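PDB 4HWV: pectate lyase/Amb allergen from Acidovorax citrulli, which probably cleaves pectate, the polygalacturonate of plant cell walls, as a secreted calcium-binding lyase of polysaccharide lyase family 1. Local coordinates for residues A[18-23]-A[194-199]; A[236-241]-A[289-294]. One frame throughout, in Å; residues are numbered along the deposited sequence.

Interaction 1: residues A[18-23]-A[194-199]; sequences IDSLGA and NIVIRN
Arg-198 rises from its strand toward Asp-19 O with CG anti to the carbonyl carbon (chi1 -49°), runs straight at chi2 and then bends at chi3 (77°), which lays its guanidinium against the backbone of 18-23. NH1 donates to Asp-19 O at 2.9 Å; the acceptor lies close to the guanidinium plane, whereas the donor stands above the carbonyl plane. The same NH1 also gives a hydrogen bond to water 1 at 2.8 Å, and this water lies within hydrogen-bonding distance of both Asp-19 OD1 and Leu-21 O. The Asp-19 carboxylate is nearly coplanar with the guanidinium, but OD1 stays 4.1 Å from NH1, beyond a salt bridge; its OD2 takes a hydrogen bond from Met-1 N. Ile-18 crosses the arginine at about a right angle and brings CG1 to 3.5 Å from NH1. Two residues back along the strand, Val-196 CG1 packs on Ser-20 CB at 4.0 Å, while Ser-20 OG shares a hydrogen bond with Ser-168 OG. Arg-198 NE forms a salt bridge with Asp-240 OD2, tying the guanidinium to the next strand as well. This is an irregular N-terminal segment packed across a face of the parallel beta-helix, the fold of PL1 pectate lyases.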
loop_
_atom_site.group_PDB
_atom_site.type_symbol
_atom_site.label_atom_id
_atom_site.label_comp_id
_atom_site.label_asym_id
_atom_site.label_seq_id
_atom_site.Cartn_x
_atom_site.Cartn_y
_atom_site.Cartn_z
ATOM N N ILE A 18 18.891 -18.227 12.802
ATOM C CA ILE A 18 17.826 -19.203 13.022
ATOM C C ILE A 18 18.023 -20.464 12.162
ATOM O O ILE A 18 18.579 -20.405 11.063
ATOM C CB ILE A 18 16.421 -18.589 12.754
ATOM C CG1 ILE A 18 15.313 -19.430 13.382
ATOM C CG2 ILE A 18 16.170 -18.374 11.256
ATOM C CD1 ILE A 18 15.277 -19.385 14.897
ATOM N N ASP A 19 17.574 -21.602 12.675
ATOM C CA ASP A 19 17.641 -22.842 11.914
ATOM C C ASP A 19 16.271 -23.281 11.421
ATOM O O ASP A 19 15.355 -22.467 11.344
ATOM C CB ASP A 19 18.351 -23.941 12.715
ATOM C CG ASP A 19 17.616 -24.322 13.991
ATOM O OD1 ASP A 19 16.469 -23.901 14.199
ATOM O OD2 ASP A 19 18.187 -25.073 14.775
ATOM N N SER A 20 16.142 -24.561 11.076
ATOM C CA SER A 20 14.977 -25.039 10.352
ATOM C C SER A 20 14.160 -26.040 11.138
ATOM O O SER A 20 13.241 -26.635 10.578
ATOM C CB SER A 20 15.385 -25.651 9.012
ATOM O OG SER A 20 16.087 -24.691 8.218
ATOM N N LEU A 21 14.475 -26.213 12.422
ATOM C CA LEU A 21 13.786 -27.195 13.252
ATOM C C LEU A 21 12.583 -26.601 13.968
ATOM O O LEU A 21 12.547 -25.397 14.272
ATOM C CB LEU A 21 14.745 -27.761 14.287
ATOM C CG LEU A 21 15.904 -28.468 13.609
ATOM C CD1 LEU A 21 16.874 -28.960 14.665
ATOM C CD2 LEU A 21 15.407 -29.619 12.759
ATOM N N GLY A 22 11.593 -27.456 14.215
ATOM C CA GLY A 22 10.429 -27.067 14.985
ATOM C C GLY A 22 9.099 -27.405 14.350
ATOM O O GLY A 22 8.056 -27.116 14.935
ATOM N N ALA A 23 9.105 -28.017 13.168
ATOM C CA ALA A 23 7.851 -28.359 12.502
ATOM C C ALA A 23 6.927 -29.159 13.411
ATOM O O ALA A 23 7.348 -30.051 14.139
ATOM C CB ALA A 23 8.127 -29.114 11.201
ATOM N N ASN A 194 10.139 -31.695 1.517
ATOM C CA ASN A 194 10.986 -31.279 2.637
ATOM C C ASN A 194 11.474 -29.827 2.516
ATOM O O ASN A 194 12.645 -29.562 2.212
ATOM C CB ASN A 194 12.143 -32.251 2.842
ATOM C CG ASN A 194 12.828 -32.015 4.153
ATOM O OD1 ASN A 194 12.174 -31.605 5.129
ATOM N ND2 ASN A 194 14.141 -32.276 4.210
ATOM N N ILE A 195 10.562 -28.885 2.761
ATOM C CA ILE A 195 10.829 -27.458 2.565
ATOM C C ILE A 195 10.408 -26.689 3.812
ATOM O O ILE A 195 9.334 -26.951 4.375
ATOM C CB ILE A 195 10.085 -26.929 1.319
ATOM C CG1 ILE A 195 10.707 -27.519 0.045
ATOM C CG2 ILE A 195 10.103 -25.397 1.279
ATOM C CD1 ILE A 195 9.837 -27.354 -1.209
ATOM N N VAL A 196 11.280 -25.775 4.266
ATOM C CA VAL A 196 11.011 -24.932 5.424
ATOM C C VAL A 196 11.150 -23.472 4.988
ATOM O O VAL A 196 12.126 -23.105 4.319
ATOM C CB VAL A 196 12.003 -25.239 6.563
ATOM C CG1 VAL A 196 11.920 -24.157 7.661
ATOM C CG2 VAL A 196 11.763 -26.644 7.119
ATOM N N ILE A 197 10.168 -22.643 5.364
ATOM C CA ILE A 197 10.181 -21.228 5.003
ATOM C C ILE A 197 9.859 -20.435 6.265
ATOM O O ILE A 197 8.792 -20.637 6.849
ATOM C CB ILE A 197 9.125 -20.921 3.882
ATOM C CG1 ILE A 197 9.449 -21.733 2.613
ATOM C CG2 ILE A 197 9.059 -19.436 3.581
ATOM C CD1 ILE A 197 8.382 -21.672 1.545
ATOM N N ARG A 198 10.782 -19.575 6.715
ATOM C CA ARG A 198 10.594 -18.841 7.974
ATOM C C ARG A 198 11.114 -17.413 7.906
ATOM O O ARG A 198 12.078 -17.118 7.212
ATOM C CB ARG A 198 11.335 -19.513 9.143
ATOM C CG ARG A 198 11.089 -21.001 9.253
ATOM C CD ARG A 198 11.854 -21.578 10.422
ATOM N NE ARG A 198 11.212 -21.297 11.707
ATOM C CZ ARG A 198 11.763 -21.584 12.878
ATOM N NH1 ARG A 198 13.013 -22.044 12.937
ATOM N NH2 ARG A 198 11.069 -21.388 13.988
ATOM N N ASN A 199 10.470 -16.540 8.684
ATOM C CA ASN A 199 10.976 -15.210 8.974
ATOM C C ASN A 199 11.072 -14.280 7.773
ATOM O O ASN A 199 11.914 -13.388 7.761
ATOM C CB ASN A 199 12.322 -15.268 9.704
ATOM C CG ASN A 199 12.621 -13.979 10.447
ATOM O OD1 ASN A 199 11.712 -13.381 11.027
ATOM N ND2 ASN A 199 13.890 -13.547 10.446
HETATM O O HOH W 1 14.085 -23.370 15.208
#

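Interaction 2: residues A[236-241]-A[289-294]; sequences HVWIDH and YVTLSN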
loop_
_atom_site.group_PDB
_atom_site.type_symbol
_atom_site.label_atom_id
_atom_site.label_comp_id
_atom_site.label_asym_id
_atom_site.label_seq_id
_atom_site.Cartn_x
_atom_site.Cartn_y
_atom_site.Cartn_z
ATOM N N HIS A 236 5.587 -32.365 2.829
ATOM C CA HIS A 236 6.425 -32.029 4.004
ATOM C C HIS A 236 6.987 -30.618 3.919
ATOM O O HIS A 236 8.133 -30.389 3.511
ATOM C CB HIS A 236 7.479 -33.101 4.286
ATOM C CG HIS A 236 6.891 -34.325 4.889
ATOM N ND1 HIS A 236 6.431 -35.378 4.135
ATOM C CD2 HIS A 236 6.609 -34.632 6.174
ATOM C CE1 HIS A 236 5.944 -36.311 4.934
ATOM N NE2 HIS A 236 6.027 -35.877 6.176
ATOM N N VAL A 237 6.114 -29.678 4.267
ATOM C CA VAL A 237 6.359 -28.256 4.082
ATOM C C VAL A 237 5.970 -27.538 5.364
ATOM O O VAL A 237 4.845 -27.706 5.844
ATOM C CB VAL A 237 5.522 -27.690 2.896
ATOM C CG1 VAL A 237 5.709 -26.189 2.775
ATOM C CG2 VAL A 237 5.892 -28.385 1.577
ATOM N N TRP A 238 6.898 -26.752 5.905
ATOM C CA TRP A 238 6.670 -26.021 7.138
ATOM C C TRP A 238 6.866 -24.529 6.862
ATOM O O TRP A 238 7.977 -24.083 6.512
ATOM C CB TRP A 238 7.638 -26.499 8.227
ATOM C CG TRP A 238 7.387 -25.872 9.580
ATOM C CD1 TRP A 238 6.173 -25.579 10.150
ATOM C CD2 TRP A 238 8.387 -25.449 10.522
ATOM N NE1 TRP A 238 6.361 -25.024 11.394
ATOM C CE2 TRP A 238 7.709 -24.934 11.650
ATOM C CE3 TRP A 238 9.801 -25.468 10.527
ATOM C CZ2 TRP A 238 8.390 -24.409 12.759
ATOM C CZ3 TRP A 238 10.467 -24.959 11.641
ATOM C CH2 TRP A 238 9.765 -24.422 12.724
ATOM N N ILE A 239 5.768 -23.785 6.987
ATOM C CA ILE A 239 5.752 -22.356 6.721
ATOM C C ILE A 239 5.473 -21.701 8.059
ATOM O O ILE A 239 4.349 -21.762 8.572
ATOM C CB ILE A 239 4.650 -22.025 5.686
ATOM C CG1 ILE A 239 5.003 -22.688 4.347
ATOM C CG2 ILE A 239 4.438 -20.519 5.568
ATOM C CD1 ILE A 239 3.824 -22.774 3.380
ATOM N N ASP A 240 6.512 -21.093 8.631
ATOM C CA ASP A 240 6.466 -20.674 10.026
ATOM C C ASP A 240 7.010 -19.259 10.243
ATOM O O ASP A 240 8.081 -18.908 9.731
ATOM C CB ASP A 240 7.307 -21.653 10.862
ATOM C CG ASP A 240 7.402 -21.239 12.321
ATOM O OD1 ASP A 240 6.421 -21.424 13.082
ATOM O OD2 ASP A 240 8.477 -20.715 12.702
ATOM N N HIS A 241 6.294 -18.448 11.021
ATOM C CA HIS A 241 6.803 -17.131 11.403
ATOM C C HIS A 241 7.102 -16.249 10.193
ATOM O O HIS A 241 8.127 -15.555 10.141
ATOM C CB HIS A 241 8.045 -17.246 12.307
ATOM C CG HIS A 241 7.736 -17.443 13.759
ATOM N ND1 HIS A 241 7.860 -18.662 14.384
ATOM C CD2 HIS A 241 7.381 -16.557 14.721
ATOM C CE1 HIS A 241 7.582 -18.522 15.673
ATOM N NE2 HIS A 241 7.279 -17.256 15.903
ATOM N N TYR A 289 1.023 -32.864 3.696
ATOM C CA TYR A 289 1.810 -32.716 4.927
ATOM C C TYR A 289 2.390 -31.304 5.061
ATOM O O TYR A 289 3.604 -31.112 5.172
ATOM C CB TYR A 289 2.890 -33.806 5.039
ATOM C CG TYR A 289 2.330 -35.216 5.048
ATOM C CD1 TYR A 289 1.574 -35.685 6.118
ATOM C CD2 TYR A 289 2.576 -36.091 4.001
ATOM C CE1 TYR A 289 1.072 -36.973 6.134
ATOM C CE2 TYR A 289 2.069 -37.385 4.013
ATOM C CZ TYR A 289 1.314 -37.812 5.083
ATOM O OH TYR A 289 0.820 -39.096 5.108
ATOM N N VAL A 290 1.491 -30.328 5.104
ATOM C CA VAL A 290 1.874 -28.928 5.169
ATOM C C VAL A 290 1.411 -28.372 6.497
ATOM O O VAL A 290 0.268 -28.583 6.901
ATOM C CB VAL A 290 1.181 -28.138 4.035
ATOM C CG1 VAL A 290 1.597 -26.667 4.059
ATOM C CG2 VAL A 290 1.474 -28.801 2.684
ATOM N N THR A 291 2.291 -27.640 7.167
ATOM C CA THR A 291 1.907 -26.896 8.368
ATOM C C THR A 291 2.222 -25.423 8.191
ATOM O O THR A 291 3.353 -25.065 7.823
ATOM C CB THR A 291 2.626 -27.431 9.614
ATOM O OG1 THR A 291 2.143 -28.755 9.867
ATOM C CG2 THR A 291 2.354 -26.545 10.840
ATOM N N LEU A 292 1.226 -24.576 8.461
ATOM C CA LEU A 292 1.418 -23.131 8.506
ATOM C C LEU A 292 1.233 -22.701 9.958
ATOM O O LEU A 292 0.123 -22.789 10.492
ATOM C CB LEU A 292 0.401 -22.420 7.600
ATOM C CG LEU A 292 0.452 -22.847 6.138
ATOM C CD1 LEU A 292 -0.560 -23.955 5.848
ATOM C CD2 LEU A 292 0.200 -21.659 5.233
ATOM N N SER A 293 2.319 -22.270 10.600
ATOM C CA SER A 293 2.308 -21.972 12.027
ATOM C C SER A 293 2.849 -20.571 12.291
ATOM O O SER A 293 3.821 -20.132 11.660
ATOM C CB SER A 293 3.142 -23.010 12.783
ATOM O OG SER A 293 4.450 -23.109 12.236
ATOM N N ASN A 294 2.213 -19.868 13.224
ATOM C CA ASN A 294 2.778 -18.631 13.768
ATOM C C ASN A 294 3.022 -17.555 12.713
ATOM O O ASN A 294 3.957 -16.764 12.846
ATOM C CB ASN A 294 4.095 -18.931 14.514
ATOM C CG ASN A 294 3.946 -20.076 15.495
ATOM O OD1 ASN A 294 3.040 -20.061 16.336
ATOM N ND2 ASN A 294 4.822 -21.086 15.384
#
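The imidazole of His-236 carries Tyr-289 CB over the centre of one face, 3.8 Å from the ring centroid, and His-241 carries Asn-294 CB in the same way at 3.7 Å. The Tyr-289 ring itself is near parallel to that of His-236, with planes 23° apart, but slid aside until the two barely overlap; their closest approach is His-236 CE1 to Tyr-289 CD2, 3.5 Å. Trp-238 has Asp-240 CB over one face, offset toward the rim, and Thr-291 O and Ser-293 OG near its edge; NE1 donates to Ser-293 OG at 2.8 Å, bent at 137° and tilted from the indole plane. Ser-293 OG, placed between its own backbone N and carbonyl carbon (chi1 54°), donates at 2.7 Å to the anti lone pair of Asp-240 OD1, the one turned away from OD2. Asn-294 ND2 donates to the same oxygen, nearly end-on to its C-O bond, its amide almost perpendicular to the carboxylate. His-241 ND1 donates to Asp-240 OD2 at 2.7 Å, within its own ring plane but from above the carboxylate plane. Both oxygens of this buried carboxylate are thus held, which probably favours its ionised form.

The strands run parallel and in register, joined by backbone bonds such as Ile-239 N to Thr-291 O, 2.9 Å and nearly straight. On the face away from Trp-238, Asp-240, Thr-291 and Ser-293, Val-237 pairs with Val-290 and Ile-239 with Leu-292. There Ile-239 and Leu-292 both touch Val-281 of strand 281-283, and the Leu-292 side chain lies about 12 Å from the bound calcium ion. Aliphatic residues stacked in register on successive parallel strands, with corners at His-236 and Tyr-289, are characteristic of neighbouring coils of the right-handed parallel beta-helix.

From the N terminus, the chain first passes through 18-23, a loop ahead of strand 44-47, and interaction 1 closes when it returns in strand 192-198 after 170 intervening residues that hold both helices and strands. Interaction 2 opens later, at 236-241, and closes at 289-294 after 47 residues without helix. The two therefore follow in series, neither nested nor crossed. In space they are neighbours, with centres 8 Å apart: strands 192-198, 237-240 and 290-293 lie side by side. The indole of Trp-238 also packs against Ser-20 O and Leu-21 O, so the N-terminal segment spans from one coil of the beta-helix to the next.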